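Fiber (Bovine adenovirus 4, PDB 4UE0) forms, as a trimer of this C-terminal head domain, the tip of the viral fibre and probably attaches the virion to a host-cell adhesion receptor. Local coordinates at residues F19-G24 with L38-F43; F43-D48 with I109-W114; W25-S30 with E61-M66; F54-G59 with S95-N100. All coordinates share one frame; numbering follows the deposited sequence. Where two conformers were deposited one is given.

Contact 1 (F19-G24 with L38-F43); sequences FIIALG and LNCSQF
The carbonyl oxygen of Gly24 takes a nearly straight hydrogen bond from Asn39 N (2.8 Å, 172° at the hydrogen) and a longer CA-H contact from Leu38. Gly24 N returns the pairing to Asn39 O at 2.9 Å, which makes these two residues the hydrogen-bonded pair of an antiparallel hairpin; Leu23 and Cys40 form the adjoining non-hydrogen-bonded pair. One step on, Ser41 N donates to Ala22 O at 3.0 Å. Beyond this point the strands part, and two waters lie between the segments: one accepts from Ala22 N and lies near Gln42 O, the other is within reach of both Gln42 O and Ile20 O. On the buried face Leu23 CD2 rests on Cys40 SG at 3.8 Å. Farther along, Ile21 sets CG2 over one face of the Phe43 ring, 3.9 Å from its centroid, in a CH-pi contact; anti to the carbonyl carbon (chi1, which places CG1, is 66°), this methyl is turned to the ring. Phe19 CE2 meets Phe43 CD2 obliquely at 3.9 Å. Strands 8-16 and 114-120 flank the hairpin; Ile52, Phe54 and Ile99 of the second sheet pack on its buried face, and Ser117 of the second subunit hydrogen-bonds Ser41 OG.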
loop_
_atom_site.group_PDB
_atom_site.type_symbol
_atom_site.label_atom_id
_atom_site.label_comp_id
_atom_site.label_asym_id
_atom_site.label_seq_id
_atom_site.Cartn_x
_atom_site.Cartn_y
_atom_site.Cartn_z
ATOM N N PHE A 19 -2.805 1.203 -23.751
ATOM C CA PHE A 19 -1.918 1.461 -22.613
ATOM C C PHE A 19 -1.459 0.128 -22.006
ATOM O O PHE A 19 -1.878 -0.968 -22.432
ATOM C CB PHE A 19 -2.548 2.437 -21.597
ATOM C CG PHE A 19 -3.777 1.907 -20.891
ATOM C CD1 PHE A 19 -5.048 2.080 -21.441
ATOM C CD2 PHE A 19 -3.675 1.238 -19.662
ATOM C CE1 PHE A 19 -6.186 1.621 -20.793
ATOM C CE2 PHE A 19 -4.812 0.776 -19.017
ATOM C CZ PHE A 19 -6.054 0.938 -19.605
ATOM N N ILE A 20 -0.531 0.216 -21.058
ATOM C CA ILE A 20 0.118 -0.939 -20.398
ATOM C C ILE A 20 -0.195 -0.891 -18.923
ATOM O O ILE A 20 -0.158 0.177 -18.300
ATOM C CB ILE A 20 1.689 -0.823 -20.476
ATOM C CG1 ILE A 20 2.181 -1.111 -21.880
ATOM C CG2 ILE A 20 2.427 -1.752 -19.484
ATOM C CD1 ILE A 20 2.107 -2.564 -22.306
ATOM N N ILE A 21 -0.449 -2.074 -18.364
ATOM C CA ILE A 21 -0.384 -2.264 -16.928
ATOM C C ILE A 21 0.594 -3.385 -16.655
ATOM O O ILE A 21 0.801 -4.273 -17.494
ATOM C CB ILE A 21 -1.716 -2.573 -16.260
ATOM C CG1 ILE A 21 -2.292 -3.909 -16.667
ATOM C CG2 ILE A 21 -2.663 -1.441 -16.461
ATOM C CD1 ILE A 21 -3.353 -4.374 -15.697
ATOM N N ALA A 22 1.265 -3.303 -15.511
ATOM C CA ALA A 22 2.292 -4.283 -15.172
ATOM C C ALA A 22 1.990 -4.870 -13.803
ATOM O O ALA A 22 1.992 -4.159 -12.794
ATOM C CB ALA A 22 3.683 -3.680 -15.228
ATOM N N LEU A 23 1.721 -6.169 -13.809
ATOM C CA LEU A 23 1.335 -6.938 -12.624
ATOM C C LEU A 23 2.463 -7.812 -12.130
ATOM O O LEU A 23 3.225 -8.361 -12.926
ATOM C CB LEU A 23 0.140 -7.817 -12.940
ATOM C CG LEU A 23 -1.110 -7.099 -13.443
ATOM C CD1 LEU A 23 -2.121 -8.102 -14.007
ATOM C CD2 LEU A 23 -1.712 -6.309 -12.306
ATOM N N GLY A 24 2.547 -7.919 -10.818
ATOM C CA GLY A 24 3.447 -8.846 -10.160
ATOM C C GLY A 24 2.641 -9.706 -9.236
ATOM O O GLY A 24 1.602 -9.286 -8.709
ATOM N N LEU A 38 -0.847 -9.863 -5.079
ATOM C CA LEU A 38 -0.981 -9.324 -6.425
ATOM C C LEU A 38 -0.684 -7.838 -6.364
ATOM O O LEU A 38 -1.301 -7.123 -5.574
ATOM C CB LEU A 38 -2.400 -9.523 -6.973
ATOM C CG LEU A 38 -2.651 -9.026 -8.395
ATOM C CD1 LEU A 38 -1.763 -9.706 -9.420
ATOM C CD2 LEU A 38 -4.117 -9.204 -8.776
ATOM N N ASN A 39 0.226 -7.365 -7.202
ATOM C CA ASN A 39 0.398 -5.961 -7.285
ATOM C C ASN A 39 0.464 -5.428 -8.673
ATOM O O ASN A 39 0.571 -6.155 -9.636
ATOM C CB ASN A 39 1.557 -5.535 -6.472
ATOM C CG ASN A 39 2.806 -6.175 -6.896
ATOM O OD1 ASN A 39 3.072 -6.365 -8.095
ATOM N ND2 ASN A 39 3.595 -6.578 -5.910
ATOM N N CYS A 40 0.334 -4.124 -8.745
ATOM C CA CYS A 40 0.302 -3.426 -10.003
ATOM C C CYS A 40 1.056 -2.134 -9.865
ATOM O O CYS A 40 0.858 -1.390 -8.912
ATOM C CB CYS A 40 -1.158 -3.147 -10.349
ATOM S SG CYS A 40 -1.479 -2.574 -12.024
ATOM N N SER A 41 1.914 -1.854 -10.840
ATOM C CA SER A 41 2.587 -0.556 -10.880
ATOM C C SER A 41 1.626 0.554 -11.262
ATOM O O SER A 41 0.519 0.286 -11.777
ATOM C CB SER A 41 3.773 -0.592 -11.845
ATOM O OG SER A 41 4.818 -1.426 -11.379
ATOM N N GLN A 42 2.000 1.810 -11.025
ATOM C CA GLN A 42 1.208 2.903 -11.538
ATOM C C GLN A 42 1.024 2.774 -13.057
ATOM O O GLN A 42 1.854 2.215 -13.759
ATOM C CB GLN A 42 1.825 4.244 -11.177
ATOM C CG GLN A 42 3.156 4.520 -11.844
ATOM C CD GLN A 42 3.777 5.787 -11.308
ATOM O OE1 GLN A 42 3.952 5.951 -10.099
ATOM N NE2 GLN A 42 4.089 6.711 -12.192
ATOM N N PHE A 43 -0.099 3.291 -13.535
ATOM C CA PHE A 43 -0.374 3.252 -14.956
ATOM C C PHE A 43 -1.247 4.426 -15.337
ATOM O O PHE A 43 -1.921 5.033 -14.503
ATOM C CB PHE A 43 -1.035 1.935 -15.366
ATOM C CG PHE A 43 -2.433 1.740 -14.823
ATOM C CD1 PHE A 43 -2.614 1.285 -13.521
ATOM C CD2 PHE A 43 -3.542 2.017 -15.582
ATOM C CE1 PHE A 43 -3.881 1.110 -12.996
ATOM C CE2 PHE A 43 -4.813 1.855 -15.060
ATOM C CZ PHE A 43 -4.977 1.410 -13.762
HETATM O O HOH W 1 2.395 0.667 -16.425
HETATM O O HOH W 2 1.290 -0.768 -14.346
#

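Contact 2 (F43-D48 with I109-W114); sequences FMPTSD and IMVSAW
Phe43 and Val111 form the heart of this contact, a lone antiparallel bridge between two otherwise irregular segments. Val111 N donates to Phe43 O at 2.8 Å and Phe43 N to Val111 O at 3.2 Å; the second bond is the more bent (150° at the hydrogen), and its donor lies in the plane of the Val111 carbonyl. The two side chains run side by side in the same direction. Val111 CB sits over the ring 4.0 Å from its centroid, on the face opposite the one taken by Ile21 CG2, and Val111 CG1 reaches Phe43 CE1 at 3.6 Å; the aromatic ring is thus held between two branched aliphatic residues. The other methyl of Val111, CG2, turns to Pro45 CD at 3.7 Å. With CG trans to the backbone N (chi1 -163°), the Met110 chain folds back through chi2 and chi3, bringing SD to 3.5 Å from Phe43 O. Met44, modelled in two conformers, has CB 4.2 Å from Met110 SD and CG 3.9 Å from Ile109 N. Met110 also packs on Ser68 of the second subunit. The chemistry is divided: two backbone hydrogen bonds fix the segments and satisfy the peptide groups of the bridge, while most of the rest is hydrocarbon and thioether packing, partly against backbone carbonyls, with no charged side chain taking part.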
loop_
_atom_site.group_PDB
_atom_site.type_symbol
_atom_site.label_atom_id
_atom_site.label_comp_id
_atom_site.label_asym_id
_atom_site.label_seq_id
_atom_site.Cartn_x
_atom_site.Cartn_y
_atom_site.Cartn_z
ATOM N N PHE A 43 -0.099 3.291 -13.535
ATOM C CA PHE A 43 -0.374 3.252 -14.956
ATOM C C PHE A 43 -1.247 4.426 -15.337
ATOM O O PHE A 43 -1.921 5.033 -14.503
ATOM C CB PHE A 43 -1.035 1.935 -15.366
ATOM C CG PHE A 43 -2.433 1.740 -14.823
ATOM C CD1 PHE A 43 -2.614 1.285 -13.521
ATOM C CD2 PHE A 43 -3.542 2.017 -15.582
ATOM C CE1 PHE A 43 -3.881 1.110 -12.996
ATOM C CE2 PHE A 43 -4.813 1.855 -15.060
ATOM C CZ PHE A 43 -4.977 1.410 -13.762
ATOM N N MET A 44 -1.260 4.714 -16.636
ATOM C CA MET A 44 -1.987 5.861 -17.163
ATOM C C MET A 44 -3.020 5.364 -18.179
ATOM O O MET A 44 -2.701 5.103 -19.357
ATOM C CB MET A 44 -1.135 6.940 -17.802
ATOM C CG MET A 44 -1.993 8.133 -18.170
ATOM S SD MET A 44 -1.009 9.430 -18.926
ATOM C CE MET A 44 -0.373 10.235 -17.455
ATOM N N PRO A 45 -4.275 5.209 -17.759
ATOM C CA PRO A 45 -5.300 4.828 -18.707
ATOM C C PRO A 45 -5.546 5.974 -19.683
ATOM O O PRO A 45 -5.458 7.144 -19.312
ATOM C CB PRO A 45 -6.519 4.574 -17.813
ATOM C CG PRO A 45 -6.350 5.516 -16.680
ATOM C CD PRO A 45 -4.853 5.532 -16.431
ATOM N N THR A 46 -5.942 5.648 -20.901
ATOM C CA THR A 46 -6.153 6.641 -21.948
ATOM C C THR A 46 -7.626 6.850 -22.270
ATOM O O THR A 46 -7.959 7.620 -23.168
ATOM C CB THR A 46 -5.410 6.199 -23.231
ATOM O OG1 THR A 46 -5.844 4.883 -23.566
ATOM C CG2 THR A 46 -3.914 6.165 -23.001
ATOM N N SER A 47 -8.487 6.164 -21.532
ATOM C CA SER A 47 -9.931 6.257 -21.704
ATOM C C SER A 47 -10.569 5.954 -20.349
ATOM O O SER A 47 -9.905 5.534 -19.410
ATOM C CB SER A 47 -10.451 5.306 -22.780
ATOM O OG SER A 47 -10.254 3.954 -22.428
ATOM N N ASP A 48 -11.868 6.180 -20.270
ATOM C CA ASP A 48 -12.606 6.070 -19.026
ATOM C C ASP A 48 -13.005 4.633 -18.758
ATOM O O ASP A 48 -14.170 4.305 -18.639
ATOM C CB ASP A 48 -13.810 7.016 -19.026
ATOM C CG ASP A 48 -14.846 6.667 -20.073
ATOM O OD1 ASP A 48 -14.489 6.058 -21.106
ATOM O OD2 ASP A 48 -16.044 7.017 -19.853
ATOM N N ILE A 109 -4.654 10.513 -16.646
ATOM C CA ILE A 109 -4.176 10.844 -15.329
ATOM C C ILE A 109 -3.617 9.564 -14.712
ATOM O O ILE A 109 -4.238 8.503 -14.772
ATOM C CB ILE A 109 -5.320 11.412 -14.438
ATOM C CG1 ILE A 109 -5.823 12.727 -15.015
ATOM C CG2 ILE A 109 -4.829 11.548 -12.995
ATOM C CD1 ILE A 109 -6.931 13.354 -14.208
ATOM N N MET A 110 -2.449 9.661 -14.094
ATOM C CA MET A 110 -1.824 8.499 -13.512
ATOM C C MET A 110 -2.664 7.891 -12.382
ATOM O O MET A 110 -3.227 8.609 -11.567
ATOM C CB MET A 110 -0.447 8.864 -12.955
ATOM C CG MET A 110 0.443 7.659 -12.706
ATOM S SD MET A 110 1.030 6.814 -14.205
ATOM C CE MET A 110 2.148 8.053 -14.834
ATOM N N VAL A 111 -2.707 6.572 -12.335
ATOM C CA VAL A 111 -3.346 5.794 -11.268
ATOM C C VAL A 111 -2.221 5.262 -10.395
ATOM O O VAL A 111 -1.240 4.714 -10.915
ATOM C CB VAL A 111 -4.164 4.632 -11.834
ATOM C CG1 VAL A 111 -4.780 3.798 -10.732
ATOM C CG2 VAL A 111 -5.257 5.124 -12.775
ATOM N N SER A 112 -2.367 5.410 -9.067
ATOM C CA SER A 112 -1.329 4.919 -8.166
ATOM C C SER A 112 -1.197 3.388 -8.189
ATOM O O SER A 112 -2.149 2.667 -8.446
ATOM C CB SER A 112 -1.609 5.380 -6.747
ATOM O OG SER A 112 -2.897 4.996 -6.307
ATOM N N ALA A 113 0.026 2.911 -7.911
ATOM C CA ALA A 113 0.285 1.510 -7.729
ATOM C C ALA A 113 -0.531 0.972 -6.549
ATOM O O ALA A 113 -0.814 1.666 -5.578
ATOM C CB ALA A 113 1.755 1.307 -7.455
ATOM N N TRP A 114 -0.859 -0.307 -6.624
ATOM C CA TRP A 114 -1.630 -0.958 -5.565
ATOM C C TRP A 114 -1.135 -2.350 -5.348
ATOM O O TRP A 114 -0.509 -2.970 -6.198
ATOM C CB TRP A 114 -3.140 -0.948 -5.880
ATOM C CG TRP A 114 -3.530 -1.515 -7.216
ATOM C CD1 TRP A 114 -3.788 -0.810 -8.344
ATOM C CD2 TRP A 114 -3.762 -2.896 -7.550
ATOM N NE1 TRP A 114 -4.175 -1.645 -9.345
ATOM C CE2 TRP A 114 -4.139 -2.935 -8.891
ATOM C CE3 TRP A 114 -3.660 -4.102 -6.844
ATOM C CZ2 TRP A 114 -4.387 -4.135 -9.556
ATOM C CZ3 TRP A 114 -3.874 -5.283 -7.512
ATOM C CH2 TRP A 114 -4.241 -5.287 -8.855
#

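Contact 3 (W25-S30 with E61-M66); sequences WQIIPS and ESIFVM
Ser62 and Ile63, the central residues of a type I beta turn that follows helix 58-61, pack against Trp25 and Ile27 of strand 19-29. The turn is closed by a bond from Phe64 N to Glu61 O (3.1 Å), and both central side chains point to the strand. No hydrogen bond crosses the interface. Ser62 OG lies over one face of the indole, 3.7 Å from Trp25 CZ3, and is touched by the end of Ile27, whose CD1 comes within 3.5 Å of it. That hydroxyl bonds to Gly59 O, back in the helix, so it has a polar partner although carbon atoms surround it on the strand side. Ile63 puts CG2 between the same two strand residues: it is 3.7 Å from Trp25 CE3 and 3.8 Å from Ile27 CG1. Chi1 of 70° puts CG1 between the backbone N and the carbonyl carbon and leaves CG2 anti to the carbonyl carbon, beside the N, while CD1 reaches back to Trp25 CB at 4.0 Å. Strand 19-29 is flanked here by strand 8-16, through Gly10 and Arg8, and by strand 34-40, through Ile37 and Ile35; the turn covers the Trp25 and Ile27 side of that sheet.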
loop_
_atom_site.group_PDB
_atom_site.type_symbol
_atom_site.label_atom_id
_atom_site.label_comp_id
_atom_site.label_asym_id
_atom_site.label_seq_id
_atom_site.Cartn_x
_atom_site.Cartn_y
_atom_site.Cartn_z
ATOM N N TRP A 25 3.091 -10.921 -9.027
ATOM C CA TRP A 25 2.425 -11.826 -8.106
ATOM C C TRP A 25 3.450 -12.600 -7.308
ATOM O O TRP A 25 4.606 -12.788 -7.755
ATOM C CB TRP A 25 1.479 -12.777 -8.858
ATOM C CG TRP A 25 2.177 -13.656 -9.864
ATOM C CD1 TRP A 25 2.365 -13.405 -11.214
ATOM C CD2 TRP A 25 2.802 -14.912 -9.603
ATOM N NE1 TRP A 25 3.070 -14.437 -11.781
ATOM C CE2 TRP A 25 3.352 -15.371 -10.817
ATOM C CE3 TRP A 25 2.954 -15.698 -8.456
ATOM C CZ2 TRP A 25 4.049 -16.598 -10.916
ATOM C CZ3 TRP A 25 3.650 -16.916 -8.551
ATOM C CH2 TRP A 25 4.180 -17.354 -9.772
ATOM N N GLN A 26 3.038 -13.011 -6.104
ATOM C CA GLN A 26 3.884 -13.845 -5.237
ATOM C C GLN A 26 3.007 -14.800 -4.439
ATOM O O GLN A 26 1.870 -14.474 -4.057
ATOM C CB GLN A 26 4.744 -13.031 -4.238
ATOM C CG GLN A 26 5.314 -11.703 -4.710
ATOM C CD GLN A 26 5.614 -10.758 -3.546
ATOM O OE1 GLN A 26 5.396 -9.541 -3.630
ATOM N NE2 GLN A 26 6.099 -11.323 -2.442
ATOM N N ILE A 27 3.543 -15.991 -4.201
ATOM C CA ILE A 27 2.966 -16.952 -3.267
ATOM C C ILE A 27 4.040 -17.169 -2.201
ATOM O O ILE A 27 5.159 -17.574 -2.511
ATOM C CB ILE A 27 2.579 -18.281 -3.926
ATOM C CG1 ILE A 27 1.593 -18.013 -5.048
ATOM C CG2 ILE A 27 1.994 -19.233 -2.875
ATOM C CD1 ILE A 27 1.206 -19.251 -5.841
ATOM N N ILE A 28 3.676 -16.888 -0.961
ATOM C CA ILE A 28 4.574 -17.067 0.155
ATOM C C ILE A 28 4.014 -18.180 1.040
ATOM O O ILE A 28 3.081 -17.958 1.776
ATOM C CB ILE A 28 4.751 -15.752 0.932
ATOM C CG1 ILE A 28 5.251 -14.639 -0.003
ATOM C CG2 ILE A 28 5.712 -15.960 2.090
ATOM C CD1 ILE A 28 5.098 -13.249 0.556
ATOM N N PRO A 29 4.558 -19.402 0.912
ATOM C CA PRO A 29 4.062 -20.519 1.701
ATOM C C PRO A 29 4.718 -20.569 3.069
ATOM O O PRO A 29 5.887 -20.178 3.214
ATOM C CB PRO A 29 4.442 -21.739 0.857
ATOM C CG PRO A 29 5.621 -21.304 0.054
ATOM C CD PRO A 29 5.657 -19.799 0.014
ATOM N N SER A 30 3.947 -21.020 4.058
ATOM C CA SER A 30 4.451 -21.393 5.391
ATOM C C SER A 30 3.529 -22.469 5.989
ATOM O O SER A 30 2.472 -22.806 5.415
ATOM C CB SER A 30 4.568 -20.176 6.331
ATOM O OG SER A 30 3.371 -19.885 7.050
ATOM N N GLU A 61 -2.295 -17.198 -12.923
ATOM C CA GLU A 61 -3.459 -17.973 -12.567
ATOM C C GLU A 61 -3.242 -18.664 -11.212
ATOM O O GLU A 61 -4.224 -18.942 -10.520
ATOM C CB GLU A 61 -3.777 -19.026 -13.611
ATOM C CG GLU A 61 -4.568 -18.571 -14.821
ATOM C CD GLU A 61 -5.021 -19.751 -15.662
ATOM O OE1 GLU A 61 -4.142 -20.444 -16.207
ATOM O OE2 GLU A 61 -6.238 -19.999 -15.769
ATOM N N SER A 62 -1.977 -18.953 -10.848
ATOM C CA SER A 62 -1.672 -19.746 -9.651
ATOM C C SER A 62 -2.056 -19.063 -8.342
ATOM O O SER A 62 -2.129 -19.743 -7.313
ATOM C CB SER A 62 -0.189 -20.188 -9.646
ATOM O OG SER A 62 0.752 -19.145 -9.353
ATOM N N ILE A 63 -2.293 -17.748 -8.354
ATOM C CA ILE A 63 -2.608 -17.063 -7.112
ATOM C C ILE A 63 -4.121 -17.026 -6.853
ATOM O O ILE A 63 -4.563 -16.578 -5.776
ATOM C CB ILE A 63 -2.007 -15.627 -7.034
ATOM C CG1 ILE A 63 -2.700 -14.663 -8.014
ATOM C CG2 ILE A 63 -0.493 -15.640 -7.218
ATOM C CD1 ILE A 63 -2.377 -13.220 -7.775
ATOM N N PHE A 64 -4.920 -17.458 -7.831
ATOM C CA PHE A 64 -6.380 -17.420 -7.696
ATOM C C PHE A 64 -6.890 -18.756 -7.183
ATOM O O PHE A 64 -7.526 -19.519 -7.890
ATOM C CB PHE A 64 -7.071 -17.012 -9.016
ATOM C CG PHE A 64 -6.799 -15.579 -9.421
ATOM C CD1 PHE A 64 -5.631 -15.258 -10.096
ATOM C CD2 PHE A 64 -7.684 -14.534 -9.101
ATOM C CE1 PHE A 64 -5.357 -13.977 -10.478
ATOM C CE2 PHE A 64 -7.394 -13.234 -9.479
ATOM C CZ PHE A 64 -6.224 -12.958 -10.157
ATOM N N VAL A 65 -6.582 -19.017 -5.921
ATOM C CA VAL A 65 -6.902 -20.277 -5.268
ATOM C C VAL A 65 -8.191 -20.147 -4.483
ATOM O O VAL A 65 -8.935 -21.111 -4.353
ATOM C CB VAL A 65 -5.755 -20.683 -4.312
ATOM C CG1 VAL A 65 -6.174 -21.783 -3.345
ATOM C CG2 VAL A 65 -4.541 -21.116 -5.125
ATOM N N MET A 66 -8.434 -18.968 -3.924
ATOM C CA MET A 66 -9.587 -18.765 -3.063
ATOM C C MET A 66 -10.792 -18.350 -3.900
ATOM O O MET A 66 -10.650 -17.820 -5.022
ATOM C CB MET A 66 -9.283 -17.697 -1.992
ATOM C CG MET A 66 -8.071 -17.998 -1.106
ATOM S SD MET A 66 -8.113 -19.583 -0.212
ATOM C CE MET A 66 -9.104 -19.173 1.230
#

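Contact 4 (F54-G59 with S95-N100); sequences FQADSG and SIISIN
The end of strand 51-55 runs antiparallel to the start of strand 96-101, with Phe54 and Ile97 as a hydrogen-bonded pair and Gln55 and Ile96 as the adjoining non-hydrogen-bonded pair. Ile97 N donates to Phe54 O at 2.9 Å and Phe54 N to Ile97 O at 3.1 Å. The ladder is prolonged past the strand by Ala56 N, which reaches Ser95 O at 2.7 Å in a nearly linear bond (171° at the hydrogen). Phe54 carries most of the side-chain contact. Its CG stands between the backbone N and the carbonyl carbon (chi1 59°), which lays the ring alongside Ile97: CB of the isoleucine lies over the face, 4.1 Å from the ring centroid, while Ile99 CD1 comes to the ring edge at CE1, 4.1 Å away. The extended outer branch of Ile97 continues to Ala56, where CD1 and the alanine CB are only 3.3 Å apart, closer than usual van der Waals contact and a sign of tight packing. On the other face of the sheet, which is more exposed, Gln55 extends past Ser95, its CG 3.6 Å from Ser95 OG, and its CB meets Ile96 CD1. Just beyond the ladder, Asp57 is the N-cap of helix 58-61: OD2 accepts from Leu60 N and OD1 forms a salt bridge with Arg12 of strand 8-16. Leu60 in turn packs on Phe54 and Ile97. Strand 96-101 has strand 83-93 as its other neighbour, and Phe54 faces Leu23 and Val14 of the opposing sheet.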
loop_
_atom_site.group_PDB
_atom_site.type_symbol
_atom_site.label_atom_id
_atom_site.label_comp_id
_atom_site.label_asym_id
_atom_site.label_seq_id
_atom_site.Cartn_x
_atom_site.Cartn_y
_atom_site.Cartn_z
ATOM N N PHE A 54 -7.926 -9.696 -19.429
ATOM C CA PHE A 54 -6.915 -10.321 -20.239
ATOM C C PHE A 54 -6.871 -11.806 -19.907
ATOM O O PHE A 54 -7.419 -12.263 -18.908
ATOM C CB PHE A 54 -5.540 -9.665 -19.999
ATOM C CG PHE A 54 -5.076 -9.745 -18.575
ATOM C CD1 PHE A 54 -5.497 -8.804 -17.633
ATOM C CD2 PHE A 54 -4.231 -10.766 -18.183
ATOM C CE1 PHE A 54 -5.078 -8.898 -16.327
ATOM C CE2 PHE A 54 -3.804 -10.863 -16.890
ATOM C CZ PHE A 54 -4.223 -9.933 -15.962
ATOM N N GLN A 55 -6.178 -12.538 -20.753
ATOM C CA GLN A 55 -6.036 -13.969 -20.573
ATOM C C GLN A 55 -4.756 -14.219 -19.787
ATOM O O GLN A 55 -3.672 -13.726 -20.134
ATOM C CB GLN A 55 -6.058 -14.682 -21.919
ATOM C CG GLN A 55 -6.350 -16.166 -21.855
ATOM C CD GLN A 55 -6.527 -16.745 -23.243
ATOM O OE1 GLN A 55 -6.452 -16.029 -24.249
ATOM N NE2 GLN A 55 -6.768 -18.042 -23.307
ATOM N N ALA A 56 -4.898 -14.976 -18.706
ATOM C CA ALA A 56 -3.813 -15.159 -17.766
ATOM C C ALA A 56 -2.892 -16.206 -18.234
ATOM O O ALA A 56 -3.314 -17.185 -18.838
ATOM C CB ALA A 56 -4.332 -15.552 -16.400
ATOM N N ASP A 57 -1.635 -15.977 -17.875
ATOM C CA ASP A 57 -0.563 -16.948 -17.935
ATOM C C ASP A 57 -0.634 -17.890 -16.714
ATOM O O ASP A 57 -1.293 -17.604 -15.693
ATOM C CB ASP A 57 0.780 -16.187 -17.933
ATOM C CG ASP A 57 0.858 -15.125 -16.807
ATOM O OD1 ASP A 57 0.236 -14.056 -16.920
ATOM O OD2 ASP A 57 1.540 -15.387 -15.815
ATOM N N SER A 58 0.084 -19.007 -16.808
ATOM C CA SER A 58 0.135 -20.002 -15.729
ATOM C C SER A 58 0.521 -19.418 -14.357
ATOM O O SER A 58 -0.077 -19.773 -13.311
ATOM C CB SER A 58 1.140 -21.095 -16.110
ATOM O OG SER A 58 2.465 -20.570 -16.239
ATOM N N GLY A 59 1.538 -18.547 -14.375
ATOM C CA GLY A 59 2.055 -17.963 -13.149
ATOM C C GLY A 59 0.948 -17.204 -12.435
ATOM O O GLY A 59 0.633 -17.441 -11.273
ATOM N N SER A 95 -9.598 -18.761 -17.697
ATOM C CA SER A 95 -8.284 -18.169 -17.815
ATOM C C SER A 95 -8.340 -16.637 -17.922
ATOM O O SER A 95 -7.297 -16.011 -18.076
ATOM C CB SER A 95 -7.554 -18.800 -19.008
ATOM O OG SER A 95 -8.321 -18.651 -20.197
ATOM N N ILE A 96 -9.529 -16.044 -17.791
ATOM C CA ILE A 96 -9.694 -14.614 -17.976
ATOM C C ILE A 96 -9.656 -13.927 -16.620
ATOM O O ILE A 96 -10.492 -14.185 -15.760
ATOM C CB ILE A 96 -11.033 -14.247 -18.661
ATOM C CG1 ILE A 96 -11.197 -14.940 -20.020
ATOM C CG2 ILE A 96 -11.151 -12.724 -18.829
ATOM C CD1 ILE A 96 -10.148 -14.562 -21.036
ATOM N N ILE A 97 -8.688 -13.039 -16.452
ATOM C CA ILE A 97 -8.613 -12.180 -15.276
ATOM C C ILE A 97 -9.290 -10.852 -15.579
ATOM O O ILE A 97 -9.044 -10.248 -16.639
ATOM C CB ILE A 97 -7.149 -11.974 -14.855
ATOM C CG1 ILE A 97 -6.564 -13.341 -14.483
ATOM C CG2 ILE A 97 -7.047 -10.971 -13.696
ATOM C CD1 ILE A 97 -5.133 -13.353 -14.017
ATOM N N SER A 98 -10.139 -10.398 -14.651
ATOM C CA SER A 98 -10.810 -9.119 -14.730
ATOM C C SER A 98 -10.436 -8.260 -13.521
ATOM O O SER A 98 -10.550 -8.702 -12.378
ATOM C CB SER A 98 -12.318 -9.327 -14.764
ATOM O OG SER A 98 -12.705 -10.025 -15.934
ATOM N N ILE A 99 -10.000 -7.042 -13.834
ATOM C CA ILE A 99 -9.698 -6.003 -12.863
ATOM C C ILE A 99 -10.806 -4.977 -13.005
ATOM O O ILE A 99 -10.885 -4.270 -14.011
ATOM C CB ILE A 99 -8.320 -5.346 -13.144
ATOM C CG1 ILE A 99 -7.190 -6.384 -13.114
ATOM C CG2 ILE A 99 -8.040 -4.244 -12.123
ATOM C CD1 ILE A 99 -5.878 -5.893 -13.658
ATOM N N ASN A 100 -11.659 -4.905 -11.995
ATOM C CA ASN A 100 -12.802 -4.010 -12.015
ATOM C C ASN A 100 -12.591 -2.857 -11.088
ATOM O O ASN A 100 -12.314 -3.059 -9.894
ATOM C CB ASN A 100 -14.080 -4.754 -11.652
ATOM C CG ASN A 100 -14.705 -5.375 -12.857
ATOM O OD1 ASN A 100 -15.277 -4.664 -13.700
ATOM N ND2 ASN A 100 -14.625 -6.682 -12.965
#

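Contacts 1 and 4 face each other across the core of a beta sandwich, and contacts 2 and 3 lie on opposite sides of the chain's centre. Contact 1 lies within one sheet and contact 4 within the other, their centres about 13 Å apart; Leu23 CD1 meets Phe54 CZ at 3.4 Å, and Ile21 CD1 meets Ile99 CD1 at 3.6 Å. Contact 2 continues contact 1 through the shared Phe43, and both reach the second subunit, consistent with a part in the trimer interface. Contact 3 uses the other end of strand 19-29, with its centre about 17 Å from that of contact 1 and about 25 Å from that of contact 2. It adjoins contact 4 across helix 58-61, where Trp25 CZ2 touches Gly59 CA at 3.3 Å.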